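Local coordinates for Endonuclease/exonuclease/phosphatase (Beutenbergia cavernae DSM 12333, PDB 4RUW), which belongs to the endonuclease/exonuclease/phosphatase family, pairing a DNase I-like domain that holds a zinc ion with an immunoglobulin-like domain, its specific function being undescribed, at residues 60-65 / 94-99; 75-80 / 111-116; 125-130 / 180-185; 147-152 / 198-203; 277-282 / 319-324. One frame throughout, in Å; residues are numbered along the deposited sequence. Where two conformers were deposited one is given.

Interaction 1: 60-65 / 94-99. With ZN (zinc ion), chain B.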
# COMPACT_ATOMS: atom_id res chain seq x y z
N THR A 60 -3.46 -3.13 7.72
CA THR A 60 -2.36 -2.25 8.06
C THR A 60 -2.87 -1.08 8.89
O THR A 60 -3.97 -0.58 8.64
CB THR A 60 -1.57 -1.75 6.81
OG1 THR A 60 -0.37 -1.08 7.23
CG2 THR A 60 -2.39 -0.82 5.96
N TRP A 61 -2.08 -0.64 9.86
CA TRP A 61 -2.52 0.43 10.73
C TRP A 61 -1.36 1.17 11.36
O TRP A 61 -0.51 0.57 12.02
CB TRP A 61 -3.39 -0.14 11.86
CG TRP A 61 -4.28 0.83 12.57
CD1 TRP A 61 -4.52 2.15 12.25
CD2 TRP A 61 -5.06 0.56 13.75
NE1 TRP A 61 -5.41 2.70 13.15
CE2 TRP A 61 -5.75 1.74 14.08
CE3 TRP A 61 -5.24 -0.57 14.55
CZ2 TRP A 61 -6.61 1.82 15.17
CZ3 TRP A 61 -6.09 -0.49 15.63
CH2 TRP A 61 -6.76 0.70 15.93
N ASN A 62 -1.33 2.49 11.18
CA ASN A 62 -0.43 3.34 11.93
C ASN A 62 -1.14 3.65 13.24
O ASN A 62 -2.17 4.34 13.24
CB ASN A 62 -0.15 4.61 11.13
CG ASN A 62 0.77 5.58 11.86
OD1 ASN A 62 0.77 5.66 13.08
ND2 ASN A 62 1.55 6.34 11.09
N ILE A 63 -0.63 3.11 14.34
CA ILE A 63 -1.34 3.16 15.61
C ILE A 63 -0.97 4.35 16.49
O ILE A 63 -1.49 4.47 17.60
CB ILE A 63 -1.17 1.86 16.43
CG1 ILE A 63 0.27 1.68 16.93
CG2 ILE A 63 -1.66 0.66 15.62
CD1 ILE A 63 0.40 0.64 18.05
N HIS A 64 -0.08 5.23 16.01
CA HIS A 64 0.27 6.44 16.76
C HIS A 64 0.69 6.11 18.20
O HIS A 64 0.25 6.77 19.16
CB HIS A 64 -0.90 7.42 16.74
CG HIS A 64 -0.56 8.80 17.22
ND1 HIS A 64 -1.12 9.35 18.35
CD2 HIS A 64 0.28 9.74 16.72
CE1 HIS A 64 -0.64 10.57 18.53
NE2 HIS A 64 0.21 10.83 17.55
N THR A 65 1.54 5.10 18.36
CA THR A 65 1.99 4.62 19.68
C THR A 65 0.84 4.36 20.66
O THR A 65 1.02 4.47 21.88
CB THR A 65 3.07 5.53 20.33
OG1 THR A 65 2.57 6.86 20.53
CG2 THR A 65 4.30 5.58 19.46
N LEU A 94 1.68 -3.07 11.61
CA LEU A 94 1.51 -1.90 12.45
C LEU A 94 2.69 -0.95 12.29
O LEU A 94 3.85 -1.38 12.27
CB LEU A 94 1.38 -2.29 13.91
CG LEU A 94 0.26 -3.27 14.25
CD1 LEU A 94 0.30 -3.66 15.73
CD2 LEU A 94 -1.10 -2.70 13.88
N ASN A 95 2.39 0.34 12.16
CA ASN A 95 3.41 1.39 12.19
C ASN A 95 3.32 2.17 13.49
O ASN A 95 2.24 2.21 14.12
CB ASN A 95 3.23 2.38 11.02
CG ASN A 95 3.18 1.71 9.65
OD1 ASN A 95 2.34 2.06 8.83
ND2 ASN A 95 4.10 0.79 9.38
N GLU A 96 4.42 2.81 13.88
CA GLU A 96 4.47 3.65 15.08
C GLU A 96 4.22 2.85 16.35
O GLU A 96 3.40 3.22 17.19
CB GLU A 96 3.52 4.84 14.96
CG GLU A 96 3.94 5.85 13.91
CD GLU A 96 5.28 6.47 14.22
OE1 GLU A 96 5.40 7.15 15.26
OE2 GLU A 96 6.23 6.27 13.43
N VAL A 97 4.97 1.76 16.49
CA VAL A 97 4.95 0.96 17.69
C VAL A 97 6.29 1.18 18.39
O VAL A 97 7.34 0.95 17.80
CB VAL A 97 4.78 -0.55 17.36
CG1 VAL A 97 4.65 -1.36 18.64
CG2 VAL A 97 3.59 -0.79 16.44
N HIS A 98 6.25 1.66 19.64
CA HIS A 98 7.49 1.95 20.36
C HIS A 98 7.91 0.81 21.27
O HIS A 98 7.09 0.05 21.78
CB HIS A 98 7.40 3.24 21.17
CG HIS A 98 7.60 4.48 20.35
ND1 HIS A 98 7.91 5.70 20.92
CD2 HIS A 98 7.52 4.67 19.01
CE1 HIS A 98 8.03 6.60 19.94
NE2 HIS A 98 7.79 6.00 18.79
N ARG A 99 9.22 0.70 21.46
CA ARG A 99 9.76 -0.18 22.47
C ARG A 99 10.76 0.67 23.24
O ARG A 99 11.90 0.87 22.80
CB ARG A 99 10.40 -1.41 21.83
CG ARG A 99 10.94 -2.40 22.85
CD ARG A 99 10.90 -3.82 22.32
NE ARG A 99 11.94 -4.09 21.34
CZ ARG A 99 12.04 -5.23 20.66
NH1 ARG A 99 11.15 -6.20 20.86
NH2 ARG A 99 13.01 -5.41 19.79
ZN ZN B . 8.04 6.08 22.87
O HOH W 1 -0.37 1.61 7.97
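Trp-61 O takes a hydrogen bond from Asn-95 N (2.9 Å), and Asn-95 O in turn accepts from Ile-63 N at 3.0 Å. These two nearly straight bonds hold strands 60-62 and 94-95 parallel, with Asn-62 beside Asn-95. Past the corner at Glu-96 comes a third backbone bond, from Thr-65 N to Glu-96 O, more bent at 134° about the hydrogen. The Asn-62 amide runs alongside the Glu-96 chain, its OD1 3.3 Å from Glu-96 CG. With CG anti to N (chi1 179°), that OD1 also accepts from His-64 N, closing an Asx turn, while ND2 is bonded to Asp-235. The Asn-95 amide stands almost perpendicular to the Asn-62 one; a water ties its OD1 to Thr-60 OG1, and its ND2 reaches Asn-149. On the other face of the pair, Leu-94 CD2 touches both Trp-61 CB and Ile-63 CG2, and Ile-63 CD1 touches Val-97 CG2 at 3.8 Å. Farther along, Thr-65 CG2 sits over a face of the His-98 imidazole, 3.5 Å from its centroid, a CH-pi contact. From the same ring ND1 binds the zinc ion at 2.0 Å, a site completed by Asp-100, His-107 and His-137. With helix 77-87 between them in sequence, the two strands form a beta-alpha-beta unit of the DNase I-like fold, leading at its end into the metal site.

Interaction 2: 75-80 / 111-116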
# COMPACT_ATOMS: atom_id res chain seq x y z
N VAL A 75 -1.48 6.13 27.11
CA VAL A 75 -1.04 5.06 26.23
C VAL A 75 -2.02 3.89 26.38
O VAL A 75 -2.17 3.35 27.47
CB VAL A 75 0.38 4.61 26.57
CG1 VAL A 75 0.85 3.56 25.59
CG2 VAL A 75 1.33 5.82 26.57
N ASP A 76 -2.68 3.51 25.29
CA ASP A 76 -3.86 2.65 25.37
C ASP A 76 -3.81 1.48 24.38
O ASP A 76 -4.61 1.39 23.44
CB ASP A 76 -5.11 3.51 25.14
CG ASP A 76 -6.41 2.83 25.56
OD1 ASP A 76 -6.44 1.61 25.83
OD2 ASP A 76 -7.44 3.53 25.62
N GLU A 77 -2.86 0.58 24.61
CA GLU A 77 -2.79 -0.62 23.79
C GLU A 77 -4.09 -1.44 23.73
O GLU A 77 -4.40 -2.01 22.69
CB GLU A 77 -1.61 -1.50 24.20
CG GLU A 77 -0.24 -0.89 23.95
CD GLU A 77 0.31 -0.12 25.13
OE1 GLU A 77 -0.45 0.16 26.07
OE2 GLU A 77 1.53 0.20 25.11
N PRO A 78 -4.86 -1.52 24.84
CA PRO A 78 -6.09 -2.33 24.73
C PRO A 78 -7.08 -1.83 23.68
O PRO A 78 -7.77 -2.62 23.06
CB PRO A 78 -6.71 -2.21 26.13
CG PRO A 78 -5.53 -2.05 27.01
CD PRO A 78 -4.57 -1.17 26.24
N ARG A 79 -7.14 -0.54 23.48
CA ARG A 79 -8.04 0.02 22.50
C ARG A 79 -7.60 -0.38 21.08
O ARG A 79 -8.38 -0.74 20.27
CB ARG A 79 -8.03 1.52 22.71
CG ARG A 79 -9.24 2.19 22.24
CD ARG A 79 -9.28 3.61 22.72
NE ARG A 79 -10.25 4.30 21.91
CZ ARG A 79 -10.44 5.59 21.91
NH1 ARG A 79 -9.73 6.38 22.68
NH2 ARG A 79 -11.33 6.10 21.14
N ILE A 80 -6.30 -0.36 20.82
CA ILE A 80 -5.73 -0.83 19.57
C ILE A 80 -6.02 -2.33 19.39
O ILE A 80 -6.48 -2.77 18.33
CB ILE A 80 -4.20 -0.57 19.53
CG1 ILE A 80 -3.90 0.94 19.61
CG2 ILE A 80 -3.55 -1.22 18.30
CD1 ILE A 80 -4.55 1.78 18.54
N PRO A 111 5.36 -3.74 21.78
CA PRO A 111 5.16 -5.04 21.13
C PRO A 111 4.80 -6.14 22.13
O PRO A 111 3.93 -6.96 21.84
CB PRO A 111 6.52 -5.31 20.48
CG PRO A 111 7.10 -3.96 20.25
CD PRO A 111 6.66 -3.15 21.43
N ALA A 112 5.44 -6.14 23.30
CA ALA A 112 5.13 -7.16 24.30
C ALA A 112 3.71 -6.99 24.83
O ALA A 112 3.01 -7.98 25.06
CB ALA A 112 6.13 -7.10 25.43
N ARG A 113 3.28 -5.75 25.01
CA ARG A 113 1.94 -5.51 25.52
C ARG A 113 0.87 -5.91 24.50
O ARG A 113 -0.14 -6.54 24.84
CB ARG A 113 1.80 -4.04 25.94
CG ARG A 113 0.42 -3.66 26.46
CD ARG A 113 -0.04 -4.55 27.61
NE ARG A 113 -1.26 -4.00 28.19
CZ ARG A 113 -2.18 -4.71 28.82
NH1 ARG A 113 -2.04 -6.02 28.98
NH2 ARG A 113 -3.26 -4.11 29.29
N LEU A 114 1.09 -5.56 23.24
CA LEU A 114 0.16 -5.95 22.19
C LEU A 114 0.10 -7.48 22.05
O LEU A 114 -0.98 -8.05 21.90
CB LEU A 114 0.50 -5.28 20.86
CG LEU A 114 0.25 -3.78 20.81
CD1 LEU A 114 0.98 -3.16 19.63
CD2 LEU A 114 -1.26 -3.52 20.73
N ALA A 115 1.25 -8.13 22.13
CA ALA A 115 1.29 -9.59 22.08
C ALA A 115 0.51 -10.21 23.24
O ALA A 115 -0.21 -11.18 23.06
CB ALA A 115 2.72 -10.08 22.08
N GLU A 116 0.64 -9.63 24.43
CA GLU A 116 -0.09 -10.14 25.59
C GLU A 116 -1.60 -10.00 25.37
O GLU A 116 -2.36 -10.93 25.65
CB GLU A 116 0.34 -9.38 26.84
CG GLU A 116 -0.41 -9.77 28.09
CD GLU A 116 0.08 -9.02 29.30
OE1 GLU A 116 0.15 -7.77 29.26
OE2 GLU A 116 0.41 -9.70 30.30
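Arg-113, whose stem lies against Glu-77, sends NH1 to Glu-116 OE1 at 2.8 Å, a salt bridge within helix 110-118 in which the carboxylate oxygen is met from above its plane. This is plain helix-helix packing: the first turn of helix 77-87 packs on the middle of helix 110-118, beside strand 91-98 of the DNase I-like domain. Across the interface the touching is done by carbon. Arg-113 CG, placed by a first torsion of 179° anti to the backbone N, comes to 3.7 Å from Glu-77 CB and lies close to the Glu-77 carboxyl carbon too. The charged ends do not pair here: Glu-77 OE1 and Arg-113 NE stay 4.7 Å apart, and Glu-77 OE2 is hydrogen-bonded to Gln-110 instead. Farther out, the Pro-78 ring crosses the arginine chain at about a right angle, its CG 3.8 Å from Arg-113 NH2. Helix 77-87 is capped by Asp-76 at the N-cap position, whose OD1 accepts from Arg-79 N at 3.3 Å. Inward, Leu-114 leads down to Leu-94 of the sheet and turns one methyl to the other helix. That methyl, CD2, lies 4.0 Å from Glu-77 CB and 4.1 Å from Ile-80 CG2.

Interaction 3: 125-130 / 180-185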
# COMPACT_ATOMS: atom_id res chain seq x y z
N HIS A 125 2.46 -14.95 16.70
CA HIS A 125 3.67 -14.78 15.89
C HIS A 125 3.84 -13.30 15.62
O HIS A 125 3.04 -12.70 14.91
CB HIS A 125 3.55 -15.57 14.60
CG HIS A 125 3.16 -17.00 14.82
ND1 HIS A 125 4.03 -17.93 15.33
CD2 HIS A 125 1.97 -17.64 14.65
CE1 HIS A 125 3.41 -19.09 15.44
NE2 HIS A 125 2.16 -18.94 15.03
N THR A 126 4.86 -12.70 16.23
CA THR A 126 5.06 -11.26 16.14
C THR A 126 6.52 -10.95 15.84
O THR A 126 7.42 -11.65 16.31
CB THR A 126 4.70 -10.56 17.46
OG1 THR A 126 5.59 -10.99 18.49
CG2 THR A 126 3.26 -10.87 17.86
N TRP A 127 6.75 -9.90 15.06
CA TRP A 127 8.10 -9.44 14.80
C TRP A 127 8.16 -7.92 14.83
O TRP A 127 7.33 -7.25 14.22
CB TRP A 127 8.61 -9.94 13.45
CG TRP A 127 10.10 -9.93 13.40
CD1 TRP A 127 10.91 -8.86 13.18
CD2 TRP A 127 10.97 -11.05 13.64
NE1 TRP A 127 12.22 -9.23 13.26
CE2 TRP A 127 12.29 -10.58 13.54
CE3 TRP A 127 10.75 -12.40 13.93
CZ2 TRP A 127 13.40 -11.41 13.70
CZ3 TRP A 127 11.85 -13.22 14.10
CH2 TRP A 127 13.15 -12.73 13.99
N PHE A 128 9.15 -7.39 15.53
CA PHE A 128 9.38 -5.95 15.62
C PHE A 128 10.60 -5.60 14.77
O PHE A 128 11.69 -6.15 14.96
CB PHE A 128 9.64 -5.59 17.09
CG PHE A 128 10.04 -4.15 17.33
CD1 PHE A 128 9.07 -3.18 17.54
CD2 PHE A 128 11.37 -3.78 17.42
CE1 PHE A 128 9.43 -1.86 17.82
CE2 PHE A 128 11.73 -2.46 17.70
CZ PHE A 128 10.76 -1.51 17.90
N GLY A 129 10.42 -4.69 13.81
CA GLY A 129 11.49 -4.26 12.94
C GLY A 129 11.88 -2.84 13.26
O GLY A 129 11.15 -1.90 12.92
N LEU A 130 13.01 -2.67 13.93
CA LEU A 130 13.48 -1.37 14.37
C LEU A 130 13.61 -0.37 13.23
O LEU A 130 14.17 -0.69 12.18
CB LEU A 130 14.84 -1.55 15.04
CG LEU A 130 15.55 -0.30 15.53
CD1 LEU A 130 14.80 0.31 16.68
CD2 LEU A 130 16.98 -0.65 15.93
N SER A 180 12.64 2.13 8.08
CA SER A 180 13.14 0.85 7.60
C SER A 180 12.02 -0.01 7.04
O SER A 180 10.83 0.29 7.22
CB SER A 180 13.88 0.09 8.70
OG SER A 180 12.98 -0.35 9.71
N LEU A 181 12.42 -1.08 6.35
CA LEU A 181 11.51 -2.08 5.80
C LEU A 181 11.69 -3.37 6.59
O LEU A 181 12.82 -3.80 6.82
CB LEU A 181 11.87 -2.32 4.34
CG LEU A 181 11.28 -3.55 3.67
CD1 LEU A 181 9.79 -3.40 3.49
CD2 LEU A 181 11.97 -3.83 2.35
N LEU A 182 10.58 -3.97 7.00
CA LEU A 182 10.58 -5.27 7.66
C LEU A 182 9.96 -6.30 6.72
O LEU A 182 8.86 -6.09 6.22
CB LEU A 182 9.77 -5.21 8.96
CG LEU A 182 9.47 -6.55 9.63
CD1 LEU A 182 10.77 -7.28 10.00
CD2 LEU A 182 8.59 -6.35 10.85
N THR A 183 10.66 -7.40 6.48
CA THR A 183 10.14 -8.46 5.63
C THR A 183 10.13 -9.77 6.40
O THR A 183 11.12 -10.15 7.01
CB THR A 183 10.99 -8.61 4.35
OG1 THR A 183 10.95 -7.38 3.62
CG2 THR A 183 10.48 -9.75 3.48
N VAL A 184 9.00 -10.47 6.35
CA VAL A 184 8.89 -11.78 6.97
C VAL A 184 7.92 -12.63 6.16
O VAL A 184 6.97 -12.13 5.59
CB VAL A 184 8.46 -11.68 8.45
CG1 VAL A 184 7.03 -11.15 8.58
CG2 VAL A 184 8.66 -13.01 9.16
N THR A 185 8.19 -13.93 6.08
CA THR A 185 7.32 -14.84 5.37
C THR A 185 6.37 -15.51 6.35
O THR A 185 6.80 -16.01 7.40
CB THR A 185 8.12 -15.90 4.62
OG1 THR A 185 8.94 -15.25 3.65
CG2 THR A 185 7.21 -16.88 3.92
O HOH W 2 10.73 -2.01 10.03
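Ser-180 OG gives a hydrogen bond to Leu-130 O at 2.8 Å, coming in from above the carbonyl plane. The hydroxyl can do so because chi1 of 69° holds it between its own backbone N and carbonyl carbon, the crowded position, and sends it to the facing strand. A water bridges the same OG to Gly-129 O, donating to both at 2.8 Å and 2.9 Å respectively. Next along is Leu-182, whose chi1 of 169°, with CG anti to the backbone N, sends CG toward the facing strand, one methyl on the indole and the other on backbone. Leu-182 CD1 lies 3.6 Å from Trp-127 CD1 of the indole, while Leu-182 CD2 is 3.7 Å from Trp-127 O and 3.9 Å from Gly-129 N. Having no side chain, Gly-129 lets the leucine in this close. Such packing belongs to the beta sandwich of the DNase I-like fold: strand 125-133 edges one sheet, strand 179-188 lies in the other, and the segments run at 154° with their axes 7.0 Å apart. The Trp-127 side chain crosses that of Leu-182 at about a right angle. Phe-128 points off the other face of its strand, where its ring meets Arg-99 in a cation-pi contact.

Interaction 4: 147-152 / 198-203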
# COMPACT_ATOMS: atom_id res chain seq x y z
N ASN A 147 11.44 3.15 17.85
CA ASN A 147 10.25 2.93 17.06
C ASN A 147 10.47 1.74 16.13
O ASN A 147 11.59 1.51 15.66
CB ASN A 147 9.91 4.16 16.22
CG ASN A 147 8.64 3.97 15.43
OD1 ASN A 147 7.55 3.99 15.99
ND2 ASN A 147 8.76 3.72 14.13
N GLY A 148 9.40 1.00 15.86
CA GLY A 148 9.45 -0.07 14.89
C GLY A 148 8.18 -0.21 14.08
O GLY A 148 7.12 0.34 14.43
N ASN A 149 8.30 -0.93 12.97
CA ASN A 149 7.16 -1.52 12.29
C ASN A 149 6.99 -2.94 12.82
O ASN A 149 7.98 -3.59 13.13
CB ASN A 149 7.40 -1.53 10.78
CG ASN A 149 7.59 -0.14 10.24
OD1 ASN A 149 6.76 0.75 10.49
ND2 ASN A 149 8.68 0.08 9.52
N VAL A 150 5.75 -3.39 12.95
CA VAL A 150 5.48 -4.70 13.51
C VAL A 150 4.62 -5.53 12.57
O VAL A 150 3.72 -4.99 11.92
CB VAL A 150 4.77 -4.56 14.89
CG1 VAL A 150 4.16 -5.88 15.36
CG2 VAL A 150 5.75 -4.00 15.93
N VAL A 151 4.93 -6.82 12.47
CA VAL A 151 4.02 -7.77 11.84
C VAL A 151 3.52 -8.70 12.93
O VAL A 151 4.31 -9.27 13.68
CB VAL A 151 4.71 -8.59 10.73
CG1 VAL A 151 3.77 -9.70 10.22
CG2 VAL A 151 5.14 -7.68 9.59
N MSE A 152 2.20 -8.84 13.03
CA MSE A 152 1.58 -9.82 13.91
C MSE A 152 0.74 -10.75 13.06
O MSE A 152 0.07 -10.33 12.13
CB MSE A 152 0.69 -9.17 14.98
CG MSE A 152 1.40 -8.14 15.86
SE MSE A 152 0.29 -7.38 17.28
CE MSE A 152 0.21 -8.93 18.46
N ALA A 198 6.56 -4.80 5.37
CA ALA A 198 5.96 -3.78 6.23
C ALA A 198 6.86 -2.56 6.27
O ALA A 198 8.05 -2.69 6.57
CB ALA A 198 5.80 -4.33 7.63
N THR A 199 6.33 -1.37 5.98
CA THR A 199 7.18 -0.20 6.07
C THR A 199 6.38 1.06 6.38
O THR A 199 5.15 1.02 6.56
CB THR A 199 8.05 -0.03 4.79
OG1 THR A 199 9.12 0.89 5.05
CG2 THR A 199 7.23 0.46 3.62
N HIS A 200 7.10 2.17 6.45
CA HIS A 200 6.58 3.48 6.82
C HIS A 200 7.63 4.45 6.27
O HIS A 200 8.81 4.39 6.66
CB HIS A 200 6.45 3.55 8.35
CG HIS A 200 5.88 4.83 8.88
ND1 HIS A 200 5.68 5.03 10.22
CD2 HIS A 200 5.48 5.97 8.26
CE1 HIS A 200 5.18 6.23 10.42
NE2 HIS A 200 5.06 6.83 9.25
N LEU A 201 7.25 5.28 5.30
CA LEU A 201 8.21 6.18 4.66
C LEU A 201 8.21 7.56 5.30
O LEU A 201 7.31 7.89 6.07
CB LEU A 201 7.90 6.30 3.16
CG LEU A 201 7.81 4.99 2.38
CD1 LEU A 201 7.62 5.29 0.92
CD2 LEU A 201 9.03 4.09 2.61
N SER A 202 9.20 8.39 4.95
CA SER A 202 9.22 9.76 5.44
C SER A 202 7.96 10.52 5.03
O SER A 202 7.32 10.19 4.04
CB SER A 202 10.42 10.51 4.88
OG SER A 202 11.64 10.01 5.39
N THR A 203 7.64 11.54 5.80
CA THR A 203 6.58 12.47 5.44
C THR A 203 7.06 13.39 4.33
O THR A 203 8.25 13.66 4.23
CB THR A 203 6.18 13.34 6.64
OG1 THR A 203 7.30 14.15 7.03
CG2 THR A 203 5.74 12.47 7.80
O HOH W 3 6.67 3.10 11.99
O HOH W 4 9.85 2.91 8.75
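Strands 147-152 and 198-200 run nearly antiparallel, at 150°, but their axes are 6.9 Å apart and no backbone bond joins them, so the contact is made by side chains and waters. Asn-149 is the main bridge. Its CG turns beside the backbone N (chi1 -60°) and lays the amide against the Thr-199 backbone, ND2 being 3.8 Å from Thr-199 CA. Asn-149 OD1 comes to 3.5 Å from His-200 CB, and the amide and imidazole planes are 51° apart. Two waters turn this touch into a polar network. One donates to Asn-149 OD1 at 2.8 Å, accepts from Asn-147 ND2 at 3.1 Å, and lies in the plane of the His-200 ring, 2.8 Å from its ND1. The other accepts from Asn-149 ND2 at 3.2 Å and donates to His-200 O at 2.8 Å. With Asn-95 ND2 also bonded to it, Asn-149 OD1 is gripped twice, which should hold the amide against flipping. Beyond this buried polar patch the packing is apolar: Val-151 CG2 rests on Ala-198 CB. The contact lies between the two sheets of the sandwich. Strand 146-153 is flanked by 125-133 and 91-98 in one, strand 192-200 by 179-188 and 230-233 in the other, and Thr-199 OG1 is hydrogen-bonded to Ser-180 O on the neighbouring strand.

Interaction 5: 277-282 / 319-324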
# COMPACT_ATOMS: atom_id res chain seq x y z
N PRO A 277 -9.98 7.71 2.74
CA PRO A 277 -8.82 8.40 3.31
C PRO A 277 -8.45 7.72 4.61
O PRO A 277 -9.30 7.10 5.26
CB PRO A 277 -9.35 9.82 3.56
CG PRO A 277 -10.82 9.62 3.81
CD PRO A 277 -11.23 8.49 2.89
N THR A 278 -7.18 7.79 4.99
CA THR A 278 -6.68 7.01 6.11
C THR A 278 -6.20 7.88 7.26
O THR A 278 -5.72 7.37 8.26
CB THR A 278 -5.62 5.99 5.67
OG1 THR A 278 -4.51 6.68 5.08
CG2 THR A 278 -6.22 5.02 4.66
N MSE A 279 -6.31 9.19 7.09
CA MSE A 279 -6.17 10.11 8.21
C MSE A 279 -7.53 10.20 8.87
O MSE A 279 -8.50 10.58 8.23
CB MSE A 279 -5.74 11.49 7.72
CG MSE A 279 -4.38 11.53 7.05
SE MSE A 279 -2.99 10.78 8.19
CE MSE A 279 -3.21 11.93 9.75
N THR A 280 -7.60 9.85 10.15
CA THR A 280 -8.87 9.80 10.87
C THR A 280 -9.65 11.10 10.72
O THR A 280 -10.86 11.08 10.45
CB THR A 280 -8.62 9.50 12.34
OG1 THR A 280 -7.92 8.26 12.43
CG2 THR A 280 -9.93 9.42 13.12
N ALA A 281 -8.96 12.22 10.86
CA ALA A 281 -9.61 13.52 10.80
C ALA A 281 -10.18 13.86 9.42
O ALA A 281 -11.03 14.73 9.30
CB ALA A 281 -8.64 14.60 11.25
N SER A 282 -9.72 13.16 8.38
CA SER A 282 -10.22 13.41 7.03
C SER A 282 -11.47 12.60 6.70
O SER A 282 -12.18 12.92 5.74
CB SER A 282 -9.14 13.13 6.00
OG SER A 282 -8.12 14.11 6.04
N SER A 319 -6.78 5.99 16.96
CA SER A 319 -5.52 6.47 16.40
C SER A 319 -5.81 7.64 15.47
O SER A 319 -6.95 7.84 15.06
CB SER A 319 -4.81 5.36 15.61
OG SER A 319 -3.68 5.89 14.93
N ASP A 320 -4.78 8.41 15.12
CA ASP A 320 -4.96 9.47 14.14
C ASP A 320 -4.93 8.97 12.69
O ASP A 320 -5.14 9.76 11.76
CB ASP A 320 -4.01 10.65 14.38
CG ASP A 320 -2.55 10.30 14.18
OD1 ASP A 320 -2.20 9.12 14.02
OD2 ASP A 320 -1.74 11.25 14.19
N HIS A 321 -4.67 7.67 12.49
CA HIS A 321 -4.90 7.02 11.20
C HIS A 321 -5.98 5.98 11.37
O HIS A 321 -6.16 5.44 12.47
CB HIS A 321 -3.65 6.29 10.70
CG HIS A 321 -2.54 7.19 10.24
ND1 HIS A 321 -2.07 7.17 8.94
CD2 HIS A 321 -1.81 8.12 10.89
CE1 HIS A 321 -1.10 8.06 8.82
NE2 HIS A 321 -0.92 8.64 9.99
N LEU A 322 -6.66 5.66 10.28
CA LEU A 322 -7.59 4.54 10.23
C LEU A 322 -6.88 3.28 9.77
O LEU A 322 -6.02 3.33 8.89
CB LEU A 322 -8.74 4.83 9.26
CG LEU A 322 -9.61 6.05 9.57
CD1 LEU A 322 -10.65 6.22 8.48
CD2 LEU A 322 -10.27 5.94 10.95
N GLY A 323 -7.26 2.15 10.34
CA GLY A 323 -6.80 0.87 9.84
C GLY A 323 -7.41 0.57 8.48
O GLY A 323 -8.56 0.94 8.21
N VAL A 324 -6.65 -0.09 7.62
CA VAL A 324 -7.13 -0.52 6.31
C VAL A 324 -7.18 -2.05 6.34
O VAL A 324 -6.18 -2.70 6.66
CB VAL A 324 -6.18 -0.05 5.18
CG1 VAL A 324 -6.66 -0.57 3.83
CG2 VAL A 324 -6.08 1.47 5.17
O HOH W 5 -6.23 12.31 11.81
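Thr-280 is held to the 319-324 loop through both its donors: OG1 donates to Ser-319 O at 2.8 Å and N to Asp-320 O at 2.9 Å. Asp-320 O also takes a bond from a water, which in turn accepts from Ala-281 N, so that carbonyl is doubly satisfied. Two residues back, Thr-278 O receives Leu-322 N at 2.8 Å, and the two backbone bonds enclose a single bridge between Met-279 and His-321. Ser-319 OG accepts from His-321 N, an ST turn, and is bonded to Asn-62 O besides. Asp-296 OD1 binds both Thr-278 OG1 and His-321 ND1, which probably fixes the rotation of the imidazole. Over one face of that ring lies the selenium of Met-279, a selenomethionine, 3.6 Å from the centroid; bends at chi2 and chi3 (-55° and -57°) fold its chain back there. By contrast Pro-277 O is buried without a polar partner, its neighbour being Leu-322 CD1 at 3.6 Å. Thr-278 CG2 closes on Val-324 CG2 at 3.6 Å. The first loop precedes strand 296-300 of one sheet, while the second runs into strand 324-330 of the other, where Val-324 pairs with Thr-60 on strand 55-62.

Interactions 1, 4 and 5 are buried, whereas interaction 3 lies partly open at a sheet edge and interaction 2 is buried on its inner side and charged toward the outside. Interaction 1 is bonding within one sheet; interactions 3 and 4 cross between the sheets and use strands that are neighbours in each, Gly-129 N bonding to Asn-149 O and Leu-182 O to Ala-198 N. Interaction 2 packs helices beside the strands of interaction 1, Ile-63 meeting Ile-80. Interaction 5 joins loops, linked to interaction 1 through Asn-62 and Thr-60. Backbone bonds thus dominate interactions 1 and 5, waters interaction 4, and carbon contacts interaction 2; interaction 3 mixes a hydroxyl bond and a water with leucine-indole packing.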